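Local coordinates for iron-regulated outer membrane protein (Neisseria meningitidis, PDB 4B7O) that is a TonB-dependent transporter of the outer membrane that takes up iron, probably in siderophore-bound form, at residues R233-N236 with V241-S244; N101-F106 with G277-R282; R468-V471 with K477-S480; R509-Y514 with I526-G531; G64-T69 with S501-Y506. All blocks are in the same frame, centred on the assembly; numbering follows the deposited sequence.

Contact 1 (R233-N236 with V241-S244); sequences RNFN and VPYS
The backbones come nearest at Asn-234 and Val-241, CA to CA 6.5 Å, just before Pro-242, which makes the contact; neither segment forms regular structure. Segment 241-244 folds tightly: Pro-242 is extended and Tyr-243 has a positive phi of 60°, close to a type II turn. Inside it, Ser-244 OG donates to Val-241 O at 2.7 Å, lying in the carbonyl plane, while the same OG is also hydrogen-bonded to Tyr-226 N.

Both segments belong to the long loop joining barrel strands 212-223 and 246-259, which in this family is expected to face the outside of the cell. Its outer limb meets the inner one through little more than a proline ring. Pro-242 CG sits 3.7 Å from Phe-235 CE1, at the edge of the aromatic ring and near its plane. With chi1 at 71°, Phe-235 holds its ring between its own backbone N and carbonyl carbon, and Asn-236 CB lies over the ring centre, 4.0 Å above the plane. The amide of Asn-234 also flanks Pro-242, but its OD1 is modelled implausibly close to the proline, which makes that detail doubtful; ND2 has a weak bond to Thr-240 OG1.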
# COMPACT_ATOMS: atom_id res chain seq x y z
N ARG A 233 21.80 -7.56 -18.60
CA ARG A 233 21.79 -8.85 -19.27
C ARG A 233 21.08 -9.92 -18.47
O ARG A 233 21.40 -10.17 -17.29
CB ARG A 233 23.21 -9.31 -19.65
CG ARG A 233 23.79 -8.65 -20.89
CD ARG A 233 22.78 -8.58 -22.04
NE ARG A 233 23.19 -7.67 -23.14
CZ ARG A 233 23.49 -8.03 -24.40
NH1 ARG A 233 23.41 -9.31 -24.79
NH2 ARG A 233 23.84 -7.12 -25.30
N ASN A 234 20.08 -10.51 -19.11
CA ASN A 234 19.49 -11.81 -18.72
C ASN A 234 20.50 -12.88 -18.33
O ASN A 234 21.65 -12.79 -18.71
CB ASN A 234 18.88 -12.42 -19.99
CG ASN A 234 17.42 -12.50 -19.90
OD1 ASN A 234 16.91 -12.92 -18.88
ND2 ASN A 234 16.73 -12.08 -20.92
N PHE A 235 20.02 -13.95 -17.70
CA PHE A 235 20.83 -15.13 -17.46
C PHE A 235 21.19 -15.86 -18.77
O PHE A 235 22.11 -16.65 -18.80
CB PHE A 235 20.06 -16.11 -16.64
CG PHE A 235 18.95 -16.75 -17.37
CD1 PHE A 235 17.81 -16.00 -17.72
CD2 PHE A 235 19.02 -18.09 -17.76
CE1 PHE A 235 16.75 -16.58 -18.40
CE2 PHE A 235 17.97 -18.69 -18.46
CZ PHE A 235 16.83 -17.93 -18.78
N ASN A 236 20.44 -15.62 -19.85
CA ASN A 236 20.85 -16.12 -21.16
C ASN A 236 21.19 -15.01 -22.12
O ASN A 236 21.22 -15.19 -23.35
CB ASN A 236 19.84 -17.11 -21.73
CG ASN A 236 18.53 -16.49 -22.12
OD1 ASN A 236 18.46 -15.32 -22.54
ND2 ASN A 236 17.46 -17.29 -22.04
N VAL A 241 13.52 -9.06 -18.36
CA VAL A 241 13.60 -9.61 -17.02
C VAL A 241 12.67 -10.84 -17.04
O VAL A 241 11.44 -10.72 -17.23
CB VAL A 241 13.15 -8.55 -15.99
CG1 VAL A 241 13.09 -9.12 -14.58
CG2 VAL A 241 14.05 -7.31 -16.04
N PRO A 242 13.23 -12.03 -16.88
CA PRO A 242 12.40 -13.25 -17.05
C PRO A 242 11.19 -13.41 -16.06
O PRO A 242 11.32 -13.11 -14.85
CB PRO A 242 13.41 -14.38 -16.88
CG PRO A 242 14.69 -13.74 -17.25
CD PRO A 242 14.64 -12.34 -16.73
N TYR A 243 10.05 -13.89 -16.58
CA TYR A 243 8.81 -14.10 -15.78
C TYR A 243 8.29 -12.82 -15.14
O TYR A 243 7.86 -12.79 -14.00
CB TYR A 243 9.00 -15.19 -14.73
CG TYR A 243 9.63 -16.43 -15.35
CD1 TYR A 243 8.93 -17.18 -16.31
CD2 TYR A 243 10.92 -16.80 -15.03
CE1 TYR A 243 9.50 -18.28 -16.91
CE2 TYR A 243 11.50 -17.91 -15.64
CZ TYR A 243 10.78 -18.64 -16.57
OH TYR A 243 11.35 -19.74 -17.20
N SER A 244 8.32 -11.77 -15.92
CA SER A 244 7.90 -10.49 -15.43
C SER A 244 6.64 -10.10 -16.13
O SER A 244 6.21 -8.97 -15.98
CB SER A 244 9.02 -9.44 -15.63
OG SER A 244 9.27 -9.18 -17.00

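Contact 2 (N101-F106 with G277-R282); sequences NGTSQF and GIRTVR
Arg-279 carries its guanidinium across to the turn at Asn-101 and Ser-104, and one nitrogen, NH2, does nearly all the touching. Arg-279 NH2 donates to Asn-101 O at 2.7 Å with an N-H...O angle of 139°; the oxygen meets the guanidinium at its edge, near its plane, although the placing of this carbonyl is somewhat uncertain. A weak second bond runs from Arg-279 NH2 to Ser-104 OG, 3.1 Å away and oblique to the guanidinium. The arginine chain is bent at both chi2 (-76°) and chi3 (-82°), which folds the head round toward the turn instead of extending it.

The contact joins the plug and the barrel, the two domains of a TonB-dependent transporter: 101-106 is a loop of the plug, and 277-282 follows barrel strand 264-276. The two plug oxygens belong to a short turn with 3-10 geometry at 103-104, in which Gln-105 N reaches Gly-102 O at 3.2 Å, while Gly-102 N bonds weakly to Asn-101 OD1.

Glu-283 organises the second shell, its OE1 forming a salt bridge with Arg-279 NH2 and accepting from Thr-103 OG1, while its backbone O bonds to Ser-104 OG. Arg-279 NH1 has a weak bond to Tyr-243 O. Asn-101 is fixed separately, OD1 by Lys-248 NZ and ND2 by Glu-223 OE1 and Ser-244 O.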
# COMPACT_ATOMS: atom_id res chain seq x y z
N ASN A 101 7.24 -6.69 -11.71
CA ASN A 101 5.84 -6.47 -12.04
C ASN A 101 5.01 -7.12 -10.98
O ASN A 101 5.51 -8.03 -10.26
CB ASN A 101 5.54 -7.05 -13.40
CG ASN A 101 4.24 -6.51 -14.03
OD1 ASN A 101 3.37 -5.89 -13.38
ND2 ASN A 101 4.09 -6.79 -15.33
N GLY A 102 3.77 -6.65 -10.85
CA GLY A 102 2.84 -7.19 -9.86
C GLY A 102 3.42 -7.19 -8.45
O GLY A 102 4.02 -6.20 -8.01
N THR A 103 3.29 -8.33 -7.78
CA THR A 103 3.65 -8.49 -6.39
C THR A 103 5.13 -8.78 -6.22
O THR A 103 5.62 -9.02 -5.10
CB THR A 103 2.75 -9.51 -5.70
OG1 THR A 103 2.59 -10.67 -6.54
CG2 THR A 103 1.41 -8.89 -5.51
N SER A 104 5.85 -8.74 -7.34
CA SER A 104 7.30 -8.52 -7.33
C SER A 104 7.69 -7.28 -6.52
O SER A 104 8.78 -7.27 -5.95
CB SER A 104 7.87 -8.32 -8.74
OG SER A 104 8.06 -9.57 -9.39
N GLN A 105 6.79 -6.28 -6.49
CA GLN A 105 7.04 -4.93 -5.89
C GLN A 105 6.80 -4.84 -4.39
O GLN A 105 5.78 -5.32 -3.86
CB GLN A 105 6.14 -3.86 -6.53
CG GLN A 105 6.45 -3.62 -7.97
CD GLN A 105 5.44 -2.73 -8.65
OE1 GLN A 105 4.73 -1.97 -8.01
NE2 GLN A 105 5.39 -2.82 -9.95
N PHE A 106 7.73 -4.17 -3.73
CA PHE A 106 7.63 -3.83 -2.32
C PHE A 106 7.51 -2.35 -2.24
O PHE A 106 8.21 -1.60 -2.94
CB PHE A 106 8.93 -4.17 -1.58
CG PHE A 106 9.29 -5.61 -1.61
CD1 PHE A 106 8.75 -6.47 -0.66
CD2 PHE A 106 10.16 -6.11 -2.58
CE1 PHE A 106 9.08 -7.82 -0.65
CE2 PHE A 106 10.49 -7.45 -2.59
CZ PHE A 106 9.94 -8.31 -1.62
N GLY A 277 -0.09 -15.28 -14.69
CA GLY A 277 1.03 -15.53 -15.58
C GLY A 277 1.98 -16.58 -15.05
O GLY A 277 1.69 -17.23 -14.05
N ILE A 278 3.10 -16.76 -15.75
CA ILE A 278 4.13 -17.70 -15.36
C ILE A 278 5.08 -16.92 -14.46
O ILE A 278 5.80 -16.06 -14.92
CB ILE A 278 4.89 -18.26 -16.61
CG1 ILE A 278 3.91 -18.84 -17.65
CG2 ILE A 278 5.95 -19.29 -16.24
CD1 ILE A 278 2.67 -19.39 -17.02
N ARG A 279 5.09 -17.27 -13.18
CA ARG A 279 5.74 -16.51 -12.14
C ARG A 279 6.58 -17.41 -11.26
O ARG A 279 6.11 -18.48 -10.85
CB ARG A 279 4.69 -15.80 -11.27
CG ARG A 279 3.82 -14.80 -12.01
CD ARG A 279 4.56 -13.51 -12.31
NE ARG A 279 4.56 -12.60 -11.16
CZ ARG A 279 5.27 -11.48 -11.09
NH1 ARG A 279 6.05 -11.10 -12.09
NH2 ARG A 279 5.20 -10.73 -10.01
N THR A 280 7.81 -16.94 -10.95
CA THR A 280 8.78 -17.65 -10.07
C THR A 280 8.32 -17.95 -8.64
O THR A 280 7.31 -17.40 -8.14
CB THR A 280 10.14 -16.88 -9.99
OG1 THR A 280 9.93 -15.52 -9.56
CG2 THR A 280 10.86 -16.87 -11.35
N VAL A 281 9.05 -18.84 -7.97
CA VAL A 281 8.67 -19.20 -6.61
C VAL A 281 8.75 -17.94 -5.73
O VAL A 281 7.77 -17.58 -5.10
CB VAL A 281 9.46 -20.42 -6.06
CG1 VAL A 281 9.17 -20.62 -4.55
CG2 VAL A 281 9.03 -21.66 -6.83
N ARG A 282 9.90 -17.27 -5.77
CA ARG A 282 10.15 -15.97 -5.15
C ARG A 282 9.96 -14.80 -6.11
O ARG A 282 10.88 -14.42 -6.84
CB ARG A 282 11.59 -15.94 -4.69
CG ARG A 282 11.98 -17.12 -3.83
CD ARG A 282 13.48 -17.17 -3.83
NE ARG A 282 13.94 -18.48 -3.46
CZ ARG A 282 13.77 -19.57 -4.21
NH1 ARG A 282 13.13 -19.48 -5.38
NH2 ARG A 282 14.22 -20.76 -3.80

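Contact 3 (R468-V471 with K477-S480); sequences RFKV and KTVS
Lys-470 turns its CG anti to the backbone N (chi1 -154°) and then bends at each of its next three torsions, a path that lays CG and CD against Ser-480 and Thr-478 before the ammonium end turns off. Lys-470 CG comes 3.2 Å from Ser-480 OG, and Lys-470 CD lies 3.6 Å from Thr-478 CG2. From further along the same face of the sheet Arg-468 bends its chain to bring NH2 to 3.6 Å from Ser-480 CB.

These residues pair the ends of strands 458-472 and 478-493, an antiparallel beta hairpin of the barrel wall whose axes come within 4.8 Å here. Lys-470 and Ser-480 form a non-hydrogen-bonded pair. One step on, Val-471 N donates to Val-479 O at 2.9 Å in a nearly straight bond (172°), whereas the return bond from Val-479 N to Val-471 O is weak. CA-H...O contacts supplement the pairing: Thr-478 CA lies 3.3 Å from Val-471 O, and Ser-480 CA also approaches Phe-469 O.

On the other face lie Val-471, Val-479 and Phe-469, all buried. The Phe-469 ring has Ser-480 C 4.3 Å above one face, displaced toward the rim, and its side chain also touches Ser-510 and Pro-511. Both valines pack on Ile-528.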
# COMPACT_ATOMS: atom_id res chain seq x y z
N ARG A 468 -7.59 -3.67 20.91
CA ARG A 468 -7.52 -5.04 21.47
C ARG A 468 -7.28 -6.06 20.35
O ARG A 468 -8.02 -6.09 19.35
CB ARG A 468 -8.82 -5.37 22.21
CG ARG A 468 -8.81 -6.75 22.85
CD ARG A 468 -9.53 -6.81 24.20
NE ARG A 468 -9.50 -8.19 24.73
CZ ARG A 468 -8.55 -8.71 25.51
NH1 ARG A 468 -7.52 -7.96 25.92
NH2 ARG A 468 -8.62 -9.98 25.90
N PHE A 469 -6.27 -6.91 20.51
CA PHE A 469 -6.17 -8.03 19.60
C PHE A 469 -6.31 -9.44 20.19
O PHE A 469 -6.04 -9.66 21.39
CB PHE A 469 -4.92 -7.91 18.76
CG PHE A 469 -3.68 -8.38 19.43
CD1 PHE A 469 -3.35 -9.74 19.42
CD2 PHE A 469 -2.80 -7.48 20.01
CE1 PHE A 469 -2.19 -10.21 20.00
CE2 PHE A 469 -1.62 -7.93 20.59
CZ PHE A 469 -1.31 -9.29 20.59
N LYS A 470 -6.68 -10.41 19.34
CA LYS A 470 -6.64 -11.87 19.72
C LYS A 470 -6.05 -12.66 18.57
O LYS A 470 -6.56 -12.64 17.46
CB LYS A 470 -8.05 -12.40 20.03
CG LYS A 470 -8.02 -13.60 20.99
CD LYS A 470 -8.81 -14.87 20.63
CE LYS A 470 -10.31 -14.73 20.85
NZ LYS A 470 -11.00 -14.25 19.59
N VAL A 471 -4.96 -13.34 18.81
CA VAL A 471 -4.33 -14.06 17.75
C VAL A 471 -4.39 -15.57 18.00
O VAL A 471 -3.91 -16.05 19.05
CB VAL A 471 -2.86 -13.64 17.63
CG1 VAL A 471 -2.07 -14.71 16.97
CG2 VAL A 471 -2.77 -12.36 16.81
N LYS A 477 -3.21 -22.26 19.61
CA LYS A 477 -2.73 -21.40 20.72
C LYS A 477 -3.09 -19.93 20.55
O LYS A 477 -2.75 -19.30 19.53
CB LYS A 477 -1.22 -21.54 20.90
CG LYS A 477 -0.68 -20.63 22.00
CD LYS A 477 0.84 -20.59 21.91
CE LYS A 477 1.52 -20.15 23.21
NZ LYS A 477 2.99 -20.19 22.91
N THR A 478 -3.78 -19.42 21.56
CA THR A 478 -4.29 -18.06 21.58
C THR A 478 -3.40 -17.14 22.38
O THR A 478 -2.53 -17.60 23.11
CB THR A 478 -5.69 -18.03 22.11
OG1 THR A 478 -6.49 -18.67 21.13
CG2 THR A 478 -6.18 -16.66 22.26
N VAL A 479 -3.58 -15.83 22.20
CA VAL A 479 -2.87 -14.82 22.99
C VAL A 479 -3.47 -13.51 22.60
O VAL A 479 -3.61 -13.24 21.39
CB VAL A 479 -1.40 -14.69 22.63
CG1 VAL A 479 -0.83 -13.45 23.31
CG2 VAL A 479 -0.64 -15.96 23.04
N SER A 480 -3.83 -12.74 23.62
CA SER A 480 -4.39 -11.40 23.51
C SER A 480 -3.53 -10.28 24.14
O SER A 480 -2.52 -10.52 24.82
CB SER A 480 -5.78 -11.32 24.12
OG SER A 480 -6.68 -12.19 23.47

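Contact 4 (R509-Y514 with I526-G531); sequences RSPRLY and ISIADG
The long loop leaving barrel strand 498-509, which on family grounds should lie at the extracellular end, folds back on itself here: Pro-511 and Tyr-514 on its outgoing limb meet Ile-528 and Ile-526 on the short strand 525-528. The two limbs run in nearly opposite directions, 169° apart, without a hydrogen bond between them, and the contact is wholly a matter of side chains.

Ile-526 lies across one face of the Tyr-514 ring, its chain at about a right angle to that of the tyrosine. Its CD1 makes a CH-pi contact, 3.7 Å from the ring centroid and only 13° off the ring normal, while CG1 presses nearer the rim, 3.4 Å from Tyr-514 CD2. The other branch, CG2, reaches back to Tyr-514 CB at 3.7 Å, so all three outer carbons of the isoleucine follow the tyrosine from its root to its ring. Chi1 of -163° carries the Tyr-514 ring toward the strand, and chi2 then turns its face to Ile-526. The second touch is lighter, Pro-511 CG to Ile-528 CD1 at 4.2 Å.

Strand 525-528 is itself held parallel to strand 578-600, with Ser-527 bonded through its backbone to Arg-579 and Ala-581, while Ser-510 OG, on the other limb, bonds to Asp-444 of strand 441-455.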
# COMPACT_ATOMS: atom_id res chain seq x y z
N ARG A 509 -0.01 -1.78 16.58
CA ARG A 509 -0.29 -2.76 15.57
C ARG A 509 -0.06 -4.16 16.14
O ARG A 509 1.01 -4.43 16.68
CB ARG A 509 0.65 -2.54 14.43
CG ARG A 509 0.11 -2.99 13.09
CD ARG A 509 0.94 -2.30 12.02
NE ARG A 509 0.87 -2.97 10.75
CZ ARG A 509 -0.06 -2.73 9.86
NH1 ARG A 509 -0.97 -1.80 10.09
NH2 ARG A 509 -0.05 -3.39 8.71
N SER A 510 -1.08 -5.01 16.05
CA SER A 510 -1.01 -6.44 16.43
C SER A 510 -0.12 -7.27 15.56
O SER A 510 0.04 -6.98 14.38
CB SER A 510 -2.42 -7.05 16.31
OG SER A 510 -3.01 -6.79 15.04
N PRO A 511 0.48 -8.32 16.12
CA PRO A 511 1.44 -9.16 15.38
C PRO A 511 0.79 -9.65 14.12
O PRO A 511 -0.40 -9.95 14.15
CB PRO A 511 1.63 -10.36 16.29
CG PRO A 511 1.05 -10.00 17.62
CD PRO A 511 0.46 -8.64 17.56
N ARG A 512 1.52 -9.70 13.02
CA ARG A 512 0.95 -10.29 11.80
C ARG A 512 1.01 -11.81 11.85
O ARG A 512 1.98 -12.37 12.35
CB ARG A 512 1.67 -9.81 10.55
CG ARG A 512 2.24 -8.41 10.67
CD ARG A 512 1.25 -7.28 10.97
NE ARG A 512 2.05 -6.03 10.98
CZ ARG A 512 2.79 -5.57 12.00
NH1 ARG A 512 2.80 -6.17 13.20
NH2 ARG A 512 3.51 -4.47 11.84
N LEU A 513 -0.02 -12.46 11.35
CA LEU A 513 0.03 -13.92 11.13
C LEU A 513 1.15 -14.25 10.16
O LEU A 513 1.48 -13.47 9.29
CB LEU A 513 -1.30 -14.41 10.59
CG LEU A 513 -2.54 -14.00 11.40
CD1 LEU A 513 -3.83 -14.08 10.60
CD2 LEU A 513 -2.70 -14.80 12.69
N TYR A 514 1.77 -15.40 10.35
CA TYR A 514 2.89 -15.86 9.47
C TYR A 514 2.44 -16.03 8.01
O TYR A 514 1.23 -16.01 7.71
CB TYR A 514 3.43 -17.19 10.05
CG TYR A 514 4.80 -17.66 9.60
CD1 TYR A 514 5.97 -16.98 9.96
CD2 TYR A 514 4.92 -18.85 8.84
CE1 TYR A 514 7.23 -17.45 9.56
CE2 TYR A 514 6.16 -19.30 8.43
CZ TYR A 514 7.30 -18.63 8.78
OH TYR A 514 8.51 -19.16 8.33
N ILE A 526 4.55 -22.75 13.78
CA ILE A 526 4.73 -21.32 14.00
C ILE A 526 3.71 -20.90 15.02
O ILE A 526 2.53 -20.67 14.70
CB ILE A 526 4.43 -20.48 12.76
CG1 ILE A 526 5.37 -20.84 11.59
CG2 ILE A 526 4.46 -19.00 13.15
CD1 ILE A 526 6.85 -20.60 11.81
N SER A 527 4.19 -20.78 16.26
CA SER A 527 3.35 -20.38 17.37
C SER A 527 3.48 -18.85 17.72
O SER A 527 4.09 -18.05 17.00
CB SER A 527 3.66 -21.29 18.57
OG SER A 527 2.58 -21.29 19.50
N ILE A 528 2.91 -18.46 18.85
CA ILE A 528 3.13 -17.13 19.39
C ILE A 528 3.46 -17.29 20.87
O ILE A 528 2.81 -18.06 21.56
CB ILE A 528 1.88 -16.29 19.20
CG1 ILE A 528 2.10 -14.85 19.69
CG2 ILE A 528 0.69 -16.96 19.85
CD1 ILE A 528 1.00 -13.90 19.26
N ALA A 529 4.48 -16.57 21.34
CA ALA A 529 4.91 -16.65 22.73
C ALA A 529 3.87 -16.12 23.70
O ALA A 529 2.94 -15.41 23.29
CB ALA A 529 6.23 -15.94 22.91
N ASP A 530 3.97 -16.49 24.96
CA ASP A 530 3.06 -15.96 26.00
C ASP A 530 3.22 -14.46 26.22
O ASP A 530 4.34 -13.93 26.23
CB ASP A 530 3.30 -16.68 27.34
CG ASP A 530 2.42 -17.92 27.51
OD1 ASP A 530 1.19 -17.87 27.18
OD2 ASP A 530 2.97 -18.95 28.00
N GLY A 531 2.09 -13.79 26.47
CA GLY A 531 2.05 -12.34 26.69
C GLY A 531 2.73 -11.43 25.66
O GLY A 531 3.01 -10.28 25.97

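Contact 5 (G64-T69 with S501-Y506); sequences GSKIRT and SSSHNY
Lys-66 makes the main van der Waals contact, laying its aliphatic chain beside Ser-503 and Asn-505. The chain is extended through its first three torsions, chi1 being -178°, which carries it straight toward the strand. Lys-66 CD lies 3.8 Å and CE 3.9 Å from Ser-503 OG, so the hydroxyl abuts methylene groups; further along, Lys-66 CE comes to 4.2 Å from Asn-505 ND2. Gly-64 adds a looser approach, its N standing 3.6 Å from Ser-501 OG. No hydrogen bond passes directly between the segments.

This is an interface of plug and barrel. Segment 64-69 holds the start of plug strand 67-73 and the turn before it, and strand 498-509 is part of the surrounding wall. The alternation of an extended strand governs which residues take part: Ser-501, Ser-503 and Asn-505 face the plug, one every second position.

Polar bonds link the two segments indirectly, through residues of other parts of the fold. A bend at the last torsion of Lys-66 (68°) turns NZ toward a salt bridge with Glu-541 OE2 on neighbouring strand 535-547 and hydrogen bonds to the carbonyls of Lys-151 and Ala-153. Asn-505 ND2 donates to the same Ala-153 O, so that one plug carbonyl receives both plug lysine and barrel amide. Gly-64 N uses Asn-545 OD1. Three acceptors round the buried ammonium should favour its charged form.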
# COMPACT_ATOMS: atom_id res chain seq x y z
N GLY A 64 1.58 19.70 6.95
CA GLY A 64 2.83 19.59 6.32
C GLY A 64 2.71 18.58 5.18
O GLY A 64 1.83 18.68 4.32
N SER A 65 3.61 17.62 5.18
CA SER A 65 3.64 16.57 4.20
C SER A 65 3.02 15.31 4.82
O SER A 65 2.94 14.27 4.16
CB SER A 65 5.09 16.30 3.78
OG SER A 65 5.14 15.76 2.47
N LYS A 66 2.59 15.41 6.09
CA LYS A 66 2.04 14.27 6.81
C LYS A 66 0.85 13.61 6.11
O LYS A 66 0.74 12.40 6.16
CB LYS A 66 1.65 14.65 8.22
CG LYS A 66 1.13 13.50 9.03
CD LYS A 66 0.81 13.89 10.47
CE LYS A 66 0.34 12.67 11.24
NZ LYS A 66 1.51 11.73 11.39
N ILE A 67 0.02 14.41 5.46
CA ILE A 67 -1.21 13.95 4.91
C ILE A 67 -1.41 14.64 3.60
O ILE A 67 -1.57 15.84 3.57
CB ILE A 67 -2.37 14.26 5.87
CG1 ILE A 67 -2.42 13.16 6.94
CG2 ILE A 67 -3.71 14.26 5.13
CD1 ILE A 67 -2.98 13.61 8.25
N ARG A 68 -1.36 13.89 2.50
CA ARG A 68 -1.57 14.48 1.19
C ARG A 68 -2.82 13.84 0.62
O ARG A 68 -2.86 12.65 0.31
CB ARG A 68 -0.36 14.30 0.31
CG ARG A 68 0.92 14.93 0.90
CD ARG A 68 2.13 14.99 -0.03
NE ARG A 68 1.96 15.87 -1.21
CZ ARG A 68 1.97 15.45 -2.49
NH1 ARG A 68 2.15 14.16 -2.81
NH2 ARG A 68 1.81 16.33 -3.47
N THR A 69 -3.90 14.60 0.58
CA THR A 69 -5.12 13.99 0.10
C THR A 69 -5.31 14.35 -1.38
O THR A 69 -4.87 15.39 -1.84
CB THR A 69 -6.35 14.21 1.02
OG1 THR A 69 -7.36 14.95 0.34
CG2 THR A 69 -6.02 14.90 2.33
N SER A 501 1.83 23.06 11.78
CA SER A 501 1.21 21.87 12.42
C SER A 501 2.11 21.03 13.28
O SER A 501 3.30 21.05 13.10
CB SER A 501 0.55 20.96 11.41
OG SER A 501 1.50 20.38 10.53
N SER A 502 1.55 20.31 14.23
CA SER A 502 2.34 19.31 14.90
C SER A 502 1.44 18.25 15.45
O SER A 502 0.27 18.45 15.54
CB SER A 502 3.22 19.90 16.00
OG SER A 502 2.45 20.77 16.80
N SER A 503 1.99 17.10 15.76
CA SER A 503 1.23 16.03 16.32
C SER A 503 2.14 15.17 17.12
O SER A 503 3.33 15.09 16.86
CB SER A 503 0.52 15.18 15.24
OG SER A 503 1.09 15.38 13.95
N HIS A 504 1.57 14.52 18.11
CA HIS A 504 2.26 13.52 18.91
C HIS A 504 1.19 12.45 19.11
O HIS A 504 0.20 12.69 19.83
CB HIS A 504 2.65 14.16 20.23
CG HIS A 504 3.57 13.34 21.08
ND1 HIS A 504 4.83 13.10 20.74
CD2 HIS A 504 3.38 12.74 22.32
CE1 HIS A 504 5.43 12.37 21.69
NE2 HIS A 504 4.55 12.15 22.65
N ASN A 505 1.35 11.32 18.40
CA ASN A 505 0.36 10.21 18.32
C ASN A 505 0.97 8.88 18.78
O ASN A 505 2.09 8.54 18.40
CB ASN A 505 -0.10 10.06 16.87
CG ASN A 505 -0.72 11.35 16.35
OD1 ASN A 505 -1.01 12.28 17.14
ND2 ASN A 505 -0.97 11.41 15.03
N TYR A 506 0.28 8.19 19.66
CA TYR A 506 0.51 6.79 19.88
C TYR A 506 -0.42 5.97 19.01
O TYR A 506 -1.60 6.38 18.72
CB TYR A 506 0.19 6.45 21.35
CG TYR A 506 1.33 6.81 22.26
CD1 TYR A 506 2.37 5.93 22.45
CD2 TYR A 506 1.39 8.07 22.88
CE1 TYR A 506 3.44 6.26 23.25
CE2 TYR A 506 2.44 8.40 23.70
CZ TYR A 506 3.45 7.50 23.89
OH TYR A 506 4.50 7.83 24.71

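How the contacts relate
The five contacts fall into two touching pairs and one separate contact. Contacts 1 and 2 have centres 13 Å apart and touch through Asn-101, which ties the outer loop to the plug, and weakly through barrel residue Arg-279. Contacts 3 and 4, whose centres are 8 Å apart, join where Lys-477 NZ probably bonds to Ile-528 O and by packing of Phe-469 CZ on Pro-511 CD (3.6 Å). The two pairs remain separate, contacts 2 and 4 approaching no closer than about 13 Å between nearest atoms. Contact 5, a second plug-barrel junction, lies across the chain's centre from contact 2, with nearest atoms about 17 Å apart; its strand 498-509 runs on to contact 4.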